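Local coordinates for protein sulfatase (Bacteroides fragilis CAG:558, PDB 6USS) that probably hydrolyses sulfate esters as a calcium-dependent arylsulfatase of the gut microbiome, here with its catalytic nucleophile position substituted, at residues A101-V106 / V399-G404; S89-S94 / L378-F383. The protein carries 1 engineered substitution. One frame throughout, in Å; residues are numbered along the deposited sequence.

Contact 1: residues A101-V106 / V399-G404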
ATOM      1  N   ALA A 101     -10.086 -23.494  -5.328  1.00 17.20           N
ATOM      2  CA  ALA A 101     -10.182 -23.521  -3.867  1.00 16.17           C
ATOM      3  C   ALA A 101      -9.560 -24.786  -3.271  1.00 18.68           C
ATOM      4  O   ALA A 101      -8.976 -24.751  -2.180  1.00 18.24           O
ATOM      5  CB  ALA A 101     -11.648 -23.382  -3.442  1.00 16.49           C
ATOM      6  N   ALA A 102      -9.666 -25.916  -3.971  1.00 17.80           N
ATOM      7  CA  ALA A 102      -9.117 -27.153  -3.430  1.00 23.35           C
ATOM      8  C   ALA A 102      -7.626 -27.012  -3.184  1.00 21.79           C
ATOM      9  O   ALA A 102      -7.107 -27.528  -2.193  1.00 20.69           O
ATOM     10  CB  ALA A 102      -9.399 -28.329  -4.371  1.00 21.68           C
ATOM     11  N   ARG A 103      -6.935 -26.270  -4.055  1.00 21.01           N
ATOM     12  CA  ARG A 103      -5.498 -26.094  -3.918  1.00 18.43           C
ATOM     13  C   ARG A 103      -5.136 -25.087  -2.827  1.00 23.91           C
ATOM     14  O   ARG A 103      -4.188 -25.319  -2.065  1.00 24.05           O
ATOM     15  CB  ARG A 103      -4.895 -25.668  -5.255  1.00 21.35           C
ATOM     16  CG  ARG A 103      -3.403 -25.457  -5.197  1.00 19.05           C
ATOM     17  CD  ARG A 103      -2.917 -24.626  -6.360  1.00 19.06           C
ATOM     18  NE  ARG A 103      -3.276 -25.197  -7.655  1.00 21.92           N
ATOM     19  CZ  ARG A 103      -2.674 -26.255  -8.187  1.00 20.94           C
ATOM     20  NH1 ARG A 103      -1.698 -26.859  -7.526  1.00 16.71           N
ATOM     21  NH2 ARG A 103      -3.046 -26.714  -9.374  1.00 14.12           N
ATOM     22  N   HIS A 104      -5.845 -23.957  -2.721  1.00 17.35           N
ATOM     23  CA  HIS A 104      -5.367 -23.004  -1.727  1.00 20.49           C
ATOM     24  C   HIS A 104      -5.889 -23.287  -0.323  1.00 20.25           C
ATOM     25  O   HIS A 104      -5.376 -22.700   0.636  1.00 18.51           O
ATOM     26  CB  HIS A 104      -5.672 -21.550  -2.145  1.00 19.04           C
ATOM     27  CG  HIS A 104      -7.128 -21.227  -2.297  1.00 20.14           C
ATOM     28  ND1 HIS A 104      -8.039 -21.340  -1.264  1.00 18.14           N
ATOM     29  CD2 HIS A 104      -7.821 -20.750  -3.359  1.00 17.29           C
ATOM     30  CE1 HIS A 104      -9.230 -20.958  -1.690  1.00 19.64           C
ATOM     31  NE2 HIS A 104      -9.126 -20.596  -2.960  1.00 16.81           N
ATOM     32  N   ARG A 105      -6.868 -24.176  -0.172  1.00 17.74           N
ATOM     33  CA  ARG A 105      -7.320 -24.694   1.118  1.00 18.89           C
ATOM     34  C   ARG A 105      -7.936 -23.642   2.032  1.00 18.75           C
ATOM     35  O   ARG A 105      -8.139 -23.916   3.221  1.00 16.91           O
ATOM     36  CB  ARG A 105      -6.188 -25.392   1.873  1.00 16.51           C
ATOM     37  CG  ARG A 105      -5.591 -26.542   1.108  1.00 22.61           C
ATOM     38  CD  ARG A 105      -4.238 -26.884   1.657  1.00 21.59           C
ATOM     39  NE  ARG A 105      -3.827 -28.238   1.316  1.00 19.12           N
ATOM     40  CZ  ARG A 105      -2.764 -28.833   1.848  1.00 21.38           C
ATOM     41  NH1 ARG A 105      -2.031 -28.189   2.742  1.00 20.64           N
ATOM     42  NH2 ARG A 105      -2.431 -30.068   1.496  1.00 25.26           N
ATOM     43  N   VAL A 106      -8.232 -22.448   1.529  1.00 15.06           N
ATOM     44  CA  VAL A 106      -9.071 -21.525   2.284  1.00 17.92           C
ATOM     45  C   VAL A 106     -10.509 -21.847   1.905  1.00 16.23           C
ATOM     46  O   VAL A 106     -11.133 -21.113   1.133  1.00 19.45           O
ATOM     47  CB  VAL A 106      -8.717 -20.052   1.985  1.00 19.63           C
ATOM     48  CG1 VAL A 106      -9.216 -19.163   3.075  1.00 16.19           C
ATOM     49  CG2 VAL A 106      -7.224 -19.876   1.820  1.00 17.02           C
ATOM     50  N   VAL A 399       4.323 -17.195  -7.876  1.00 21.66           N
ATOM     51  CA  VAL A 399       4.870 -18.253  -7.022  1.00 18.19           C
ATOM     52  C   VAL A 399       3.998 -19.498  -7.067  1.00 18.47           C
ATOM     53  O   VAL A 399       4.500 -20.616  -6.909  1.00 24.42           O
ATOM     54  CB  VAL A 399       5.065 -17.782  -5.562  1.00 25.46           C
ATOM     55  CG1 VAL A 399       6.079 -16.626  -5.483  1.00 13.62           C
ATOM     56  CG2 VAL A 399       3.731 -17.403  -4.909  1.00 19.47           C
ATOM     57  N   GLN A 400       2.693 -19.339  -7.273  1.00 16.21           N
ATOM     58  CA  GLN A 400       1.746 -20.441  -7.236  1.00 16.53           C
ATOM     59  C   GLN A 400       1.269 -20.778  -8.643  1.00 18.25           C
ATOM     60  O   GLN A 400       1.240 -19.899  -9.515  1.00 17.86           O
ATOM     61  CB  GLN A 400       0.523 -20.088  -6.374  1.00 18.13           C
ATOM     62  CG  GLN A 400      -0.508 -19.184  -7.067  1.00 17.66           C
ATOM     63  CD  GLN A 400      -0.021 -17.738  -7.264  1.00 18.93           C
ATOM     64  OE1 GLN A 400       1.150 -17.416  -7.029  1.00 17.29           O
ATOM     65  NE2 GLN A 400      -0.930 -16.863  -7.676  1.00 14.18           N
ATOM     66  N   PRO A 401       0.870 -22.028  -8.894  1.00 17.75           N
ATOM     67  CA  PRO A 401       0.257 -22.359 -10.190  1.00 19.57           C
ATOM     68  C   PRO A 401      -1.048 -21.608 -10.378  1.00 19.86           C
ATOM     69  O   PRO A 401      -1.742 -21.286  -9.413  1.00 19.24           O
ATOM     70  CB  PRO A 401       0.003 -23.871 -10.100  1.00 13.98           C
ATOM     71  CG  PRO A 401       0.746 -24.338  -8.907  1.00 15.14           C
ATOM     72  CD  PRO A 401       0.835 -23.169  -7.969  1.00 14.27           C
ATOM     73  N   ILE A 402      -1.386 -21.331 -11.636  1.00 20.49           N
ATOM     74  CA  ILE A 402      -2.618 -20.623 -11.969  1.00 24.00           C
ATOM     75  C   ILE A 402      -3.610 -21.627 -12.539  1.00 22.71           C
ATOM     76  O   ILE A 402      -3.448 -22.099 -13.671  1.00 23.67           O
ATOM     77  CB  ILE A 402      -2.372 -19.473 -12.947  1.00 22.80           C
ATOM     78  CG1 ILE A 402      -1.302 -18.545 -12.383  1.00 22.94           C
ATOM     79  CG2 ILE A 402      -3.660 -18.697 -13.176  1.00 21.01           C
ATOM     80  CD1 ILE A 402      -1.755 -17.812 -11.161  1.00 19.71           C
ATOM     81  N   ASP A 403      -4.652 -21.938 -11.766  1.00 23.13           N
ATOM     82  CA  ASP A 403      -5.695 -22.856 -12.216  1.00 18.29           C
ATOM     83  C   ASP A 403      -6.747 -22.183 -13.099  1.00 16.07           C
ATOM     84  O   ASP A 403      -7.348 -22.849 -13.941  1.00 16.47           O
ATOM     85  CB  ASP A 403      -6.340 -23.511 -10.995  1.00 17.23           C
ATOM     86  CG  ASP A 403      -5.312 -24.240 -10.123  1.00 24.32           C
ATOM     87  OD1 ASP A 403      -4.597 -25.118 -10.650  1.00 23.71           O
ATOM     88  OD2 ASP A 403      -5.192 -23.937  -8.922  1.00 25.33           O
ATOM     89  N   GLY A 404      -6.973 -20.879 -12.945  1.00 20.30           N
ATOM     90  CA  GLY A 404      -7.940 -20.202 -13.792  1.00 17.87           C
ATOM     91  C   GLY A 404      -7.573 -20.292 -15.263  1.00 21.12           C
ATOM     92  O   GLY A 404      -6.401 -20.404 -15.635  1.00 17.95           O
TER
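The Arg103 chain leaves its helix extended (chi1 180°) and folds at chi3 (-56°), which brings the guanidinium beside Asp403. Asp403 has CG anti to its carbonyl carbon (chi1 -57°), which leaves the carboxylate beside the backbone N and facing the guanidinium. The two groups form a side-on, two-pronged salt bridge. Arg103 NE donates to Asp403 OD2 at 2.6 Å, almost straight. Arg103 NH2 donates to Asp403 OD1, also at 2.6 Å and slightly more bent. Each oxygen uses its syn lone pair. The planes of guanidinium and carboxylate are nearly coplanar. Arg103 belongs to the short helix 101-104, which follows helix 88-97 in the chain of this sulfatase-family fold. Asp403 lies in the loop between helices 383-390 and 408-412. Pro401 of the same loop covers one face of the guanidinium, its CG 3.8 Å from Arg103 NH1 and offset toward the rim. Asp403 OD2 has a second donor, the backbone N of Asn100, just before the helix. OD2 is thus gripped by two N-H groups, from Arg103 and from Asn100. Phe144 and Val497 also touch the Arg103 side chain.

Contact 2: residues S89-S94 / L378-F383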
ATOM      1  N   SER A  89     -14.977 -16.980   1.469  1.00 19.99           N
ATOM      2  CA  SER A  89     -13.519 -17.046   1.544  1.00 24.99           C
ATOM      3  C   SER A  89     -12.910 -17.840   0.391  1.00 22.74           C
ATOM      4  O   SER A  89     -11.973 -17.327  -0.246  1.00 19.64           O
ATOM      5  CB  SER A  89     -13.094 -17.583   2.915  1.00 24.62           C
ATOM      6  OG  SER A  89     -13.204 -16.579   3.905  1.00 24.80           O
ATOM      7  N   PRO A  90     -13.356 -19.067   0.068  1.00 19.14           N
ATOM      8  CA  PRO A  90     -12.752 -19.743  -1.093  1.00 18.61           C
ATOM      9  C   PRO A  90     -12.923 -18.975  -2.385  1.00 19.09           C
ATOM     10  O   PRO A  90     -12.005 -18.974  -3.215  1.00 18.82           O
ATOM     11  CB  PRO A  90     -13.467 -21.101  -1.133  1.00 13.37           C
ATOM     12  CG  PRO A  90     -14.711 -20.904  -0.361  1.00 21.06           C
ATOM     13  CD  PRO A  90     -14.319 -19.953   0.747  1.00 18.75           C
ATOM     14  N   THR A  91     -14.063 -18.309  -2.576  1.00 16.59           N
ATOM     15  CA  THR A  91     -14.270 -17.569  -3.817  1.00 17.98           C
ATOM     16  C   THR A  91     -13.313 -16.388  -3.923  1.00 21.48           C
ATOM     17  O   THR A  91     -12.635 -16.212  -4.945  1.00 18.30           O
ATOM     18  CB  THR A  91     -15.717 -17.098  -3.914  1.00 17.24           C
ATOM     19  OG1 THR A  91     -16.570 -18.242  -4.051  1.00 17.62           O
ATOM     20  CG2 THR A  91     -15.904 -16.179  -5.116  1.00 12.03           C
ATOM     21  N   ARG A  92     -13.217 -15.583  -2.862  1.00 19.69           N
ATOM     22  CA  ARG A  92     -12.416 -14.369  -2.953  1.00 22.60           C
ATOM     23  C   ARG A  92     -10.927 -14.688  -3.065  1.00 21.80           C
ATOM     24  O   ARG A  92     -10.212 -14.046  -3.845  1.00 15.10           O
ATOM     25  CB  ARG A  92     -12.729 -13.451  -1.767  1.00 19.94           C
ATOM     26  CG  ARG A  92     -14.019 -12.624  -1.982  1.00 16.88           C
ATOM     27  CD  ARG A  92     -14.745 -12.273  -0.693  1.00 16.09           C
ATOM     28  NE  ARG A  92     -16.167 -12.018  -0.913  1.00 21.00           N
ATOM     29  CZ  ARG A  92     -16.668 -10.882  -1.392  1.00 22.22           C
ATOM     30  NH1 ARG A  92     -15.852  -9.878  -1.707  1.00 20.98           N
ATOM     31  NH2 ARG A  92     -17.987 -10.746  -1.553  1.00 19.01           N
ATOM     32  N   CYS A  93     -10.450 -15.702  -2.322  1.00 20.75           N
ATOM     33  CA  CYS A  93      -9.048 -16.111  -2.416  1.00 14.60           C
ATOM     34  C   CYS A  93      -8.710 -16.710  -3.784  1.00 20.40           C
ATOM     35  O   CYS A  93      -7.597 -16.522  -4.287  1.00 16.34           O
ATOM     36  CB  CYS A  93      -8.731 -17.110  -1.310  1.00 14.13           C
ATOM     37  SG  CYS A  93      -8.714 -16.378   0.319  1.00 17.28           S
ATOM     38  N   SER A  94      -9.653 -17.423  -4.400  1.00 16.31           N
ATOM     39  CA  SER A  94      -9.437 -17.909  -5.752  1.00 16.49           C
ATOM     40  C   SER A  94      -9.326 -16.758  -6.746  1.00 21.66           C
ATOM     41  O   SER A  94      -8.501 -16.804  -7.669  1.00 17.72           O
ATOM     42  CB  SER A  94     -10.568 -18.859  -6.145  1.00 18.64           C
ATOM     43  OG  SER A  94     -10.464 -20.093  -5.433  1.00 16.88           O
ATOM     44  N   LEU A 378     -17.791 -20.880 -16.751  1.00 20.92           N
ATOM     45  CA  LEU A 378     -16.496 -20.445 -16.259  1.00 19.63           C
ATOM     46  C   LEU A 378     -16.553 -20.407 -14.737  1.00 20.29           C
ATOM     47  O   LEU A 378     -17.633 -20.429 -14.139  1.00 17.71           O
ATOM     48  CB  LEU A 378     -16.117 -19.079 -16.838  1.00 16.09           C
ATOM     49  CG  LEU A 378     -17.110 -17.946 -16.564  1.00 17.88           C
ATOM     50  CD1 LEU A 378     -16.907 -17.286 -15.184  1.00 15.66           C
ATOM     51  CD2 LEU A 378     -17.010 -16.908 -17.667  1.00 15.85           C
ATOM     52  N   ILE A 379     -15.378 -20.320 -14.112  1.00 16.94           N
ATOM     53  CA  ILE A 379     -15.282 -20.347 -12.661  1.00 17.63           C
ATOM     54  C   ILE A 379     -14.380 -19.212 -12.173  1.00 15.97           C
ATOM     55  O   ILE A 379     -13.486 -18.755 -12.881  1.00 16.87           O
ATOM     56  CB  ILE A 379     -14.774 -21.717 -12.174  1.00 17.93           C
ATOM     57  CG1 ILE A 379     -14.791 -21.799 -10.649  1.00 12.89           C
ATOM     58  CG2 ILE A 379     -13.395 -22.026 -12.786  1.00 17.17           C
ATOM     59  CD1 ILE A 379     -15.324 -23.116 -10.137  1.00 17.62           C
ATOM     60  N   ILE A 380     -14.614 -18.785 -10.922  1.00 13.68           N
ATOM     61  CA  ILE A 380     -14.063 -17.545 -10.369  1.00 12.34           C
ATOM     62  C   ILE A 380     -12.540 -17.445 -10.530  1.00 15.05           C
ATOM     63  O   ILE A 380     -12.020 -16.376 -10.865  1.00 15.62           O
ATOM     64  CB  ILE A 380     -14.503 -17.393  -8.894  1.00 14.72           C
ATOM     65  CG1 ILE A 380     -13.933 -16.120  -8.260  1.00 15.19           C
ATOM     66  CG2 ILE A 380     -14.112 -18.613  -8.065  1.00 15.34           C
ATOM     67  CD1 ILE A 380     -14.479 -14.859  -8.836  1.00 12.43           C
ATOM     68  N   GLU A 381     -11.791 -18.535 -10.319  1.00 15.22           N
ATOM     69  CA  GLU A 381     -10.337 -18.433 -10.500  1.00 16.96           C
ATOM     70  C   GLU A 381      -9.946 -17.999 -11.908  1.00 17.03           C
ATOM     71  O   GLU A 381      -8.817 -17.536 -12.099  1.00 16.22           O
ATOM     72  CB  GLU A 381      -9.616 -19.752 -10.180  1.00 15.48           C
ATOM     73  CG  GLU A 381     -10.052 -20.934 -11.014  1.00 13.60           C
ATOM     74  CD  GLU A 381     -10.911 -21.907 -10.204  1.00 20.16           C
ATOM     75  OE1 GLU A 381     -10.764 -23.139 -10.408  1.00 19.32           O
ATOM     76  OE2 GLU A 381     -11.727 -21.435  -9.363  1.00 16.37           O
ATOM     77  N   ASP A 382     -10.846 -18.146 -12.891  1.00 13.61           N
ATOM     78  CA  ASP A 382     -10.579 -17.670 -14.249  1.00 15.62           C
ATOM     79  C   ASP A 382     -10.475 -16.146 -14.330  1.00 18.49           C
ATOM     80  O   ASP A 382      -9.826 -15.619 -15.252  1.00 17.31           O
ATOM     81  CB  ASP A 382     -11.676 -18.136 -15.209  1.00 16.29           C
ATOM     82  CG  ASP A 382     -11.874 -19.642 -15.206  1.00 18.01           C
ATOM     83  OD1 ASP A 382     -10.960 -20.376 -14.766  1.00 16.92           O
ATOM     84  OD2 ASP A 382     -12.964 -20.087 -15.641  1.00 17.66           O
ATOM     85  N   PHE A 383     -11.131 -15.426 -13.409  1.00 16.39           N
ATOM     86  CA  PHE A 383     -11.052 -13.963 -13.380  1.00 18.11           C
ATOM     87  C   PHE A 383      -9.608 -13.467 -13.327  1.00 16.62           C
ATOM     88  O   PHE A 383      -9.292 -12.402 -13.881  1.00 14.17           O
ATOM     89  CB  PHE A 383     -11.831 -13.410 -12.176  1.00 13.84           C
ATOM     90  CG  PHE A 383     -13.327 -13.344 -12.373  1.00 11.01           C
ATOM     91  CD1 PHE A 383     -14.052 -14.466 -12.736  1.00 13.60           C
ATOM     92  CD2 PHE A 383     -14.012 -12.159 -12.146  1.00 14.63           C
ATOM     93  CE1 PHE A 383     -15.451 -14.406 -12.898  1.00 15.71           C
ATOM     94  CE2 PHE A 383     -15.404 -12.084 -12.305  1.00 15.14           C
ATOM     95  CZ  PHE A 383     -16.125 -13.211 -12.685  1.00 13.52           C
TER
HETATM   96  O   HOH W   1     -12.198 -22.442  -6.989  1.00 15.65           O
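Ile380 packs on helix 88-97 through two branches. Its CG1 lies 3.7 Å from Thr91 CG2, and the two side chains cross at about a right angle. The same CG1 of Ile380 is 3.6 Å from the backbone O of Thr91. The other branch, Ile380 CG2, meets Ser94 CB at 4.0 Å. Ile380 CG1 is anti to the backbone N (chi1 179°), and this sends the longer branch to Thr91 while CG2 faces Ser94. Next along, Glu381 comes close by its backbone, with CA 3.7 Å from Ser94 O. All four touching residues are buried. One water extends the contact to the polar ends. It donates to Glu381 OE2 at 2.6 Å and, weakly, to Ser94 OG. The polar ends have firmer partners outside: Thr99 O for Ser94 OG, Asn100 for Glu381, and Ser85 N and Asp322 O for Thr91 OG1. The turn that presents Ile380 is held by Asp382, whose OD2 takes the N-H of Ile379 at 2.9 Å from above the carboxylate plane, while its OD1 forms a salt bridge with Arg421. Beyond Thr91, Arg92 bonds to Asp322 and Asp42, both calcium ligands along with Asp43, Asn323 and the engineered Cys88. The run from Cys88 to Arg92 corresponds to the sulfatase signature (Cys/Ser-X-Pro-X-Arg), at the start of the helix that borders the calcium site.

How the contacts relate
From the N terminus, the chain enters helix 88-97, the first half of contact 2, then helix 101-104, the first half of contact 1. Some 280 residues follow before 378-383 closes contact 2. The loop at 399-404 closes contact 1 shortly after, so the two closures cross rather than nest. Contact 2, buried beside the calcium site, joins helix 88-97 to the end of strand 378-379, which pairs with 77-83 in the mixed sheet. Contact 1, at the surface, joins helix 101-104 to the loop before helix 408-412. His104 NE2 and Ser94 OG, 2.9 Å apart in a probable hydrogen bond, join the two helices. Gly404 CA also packs against Asp382 OD1, linking the later segments.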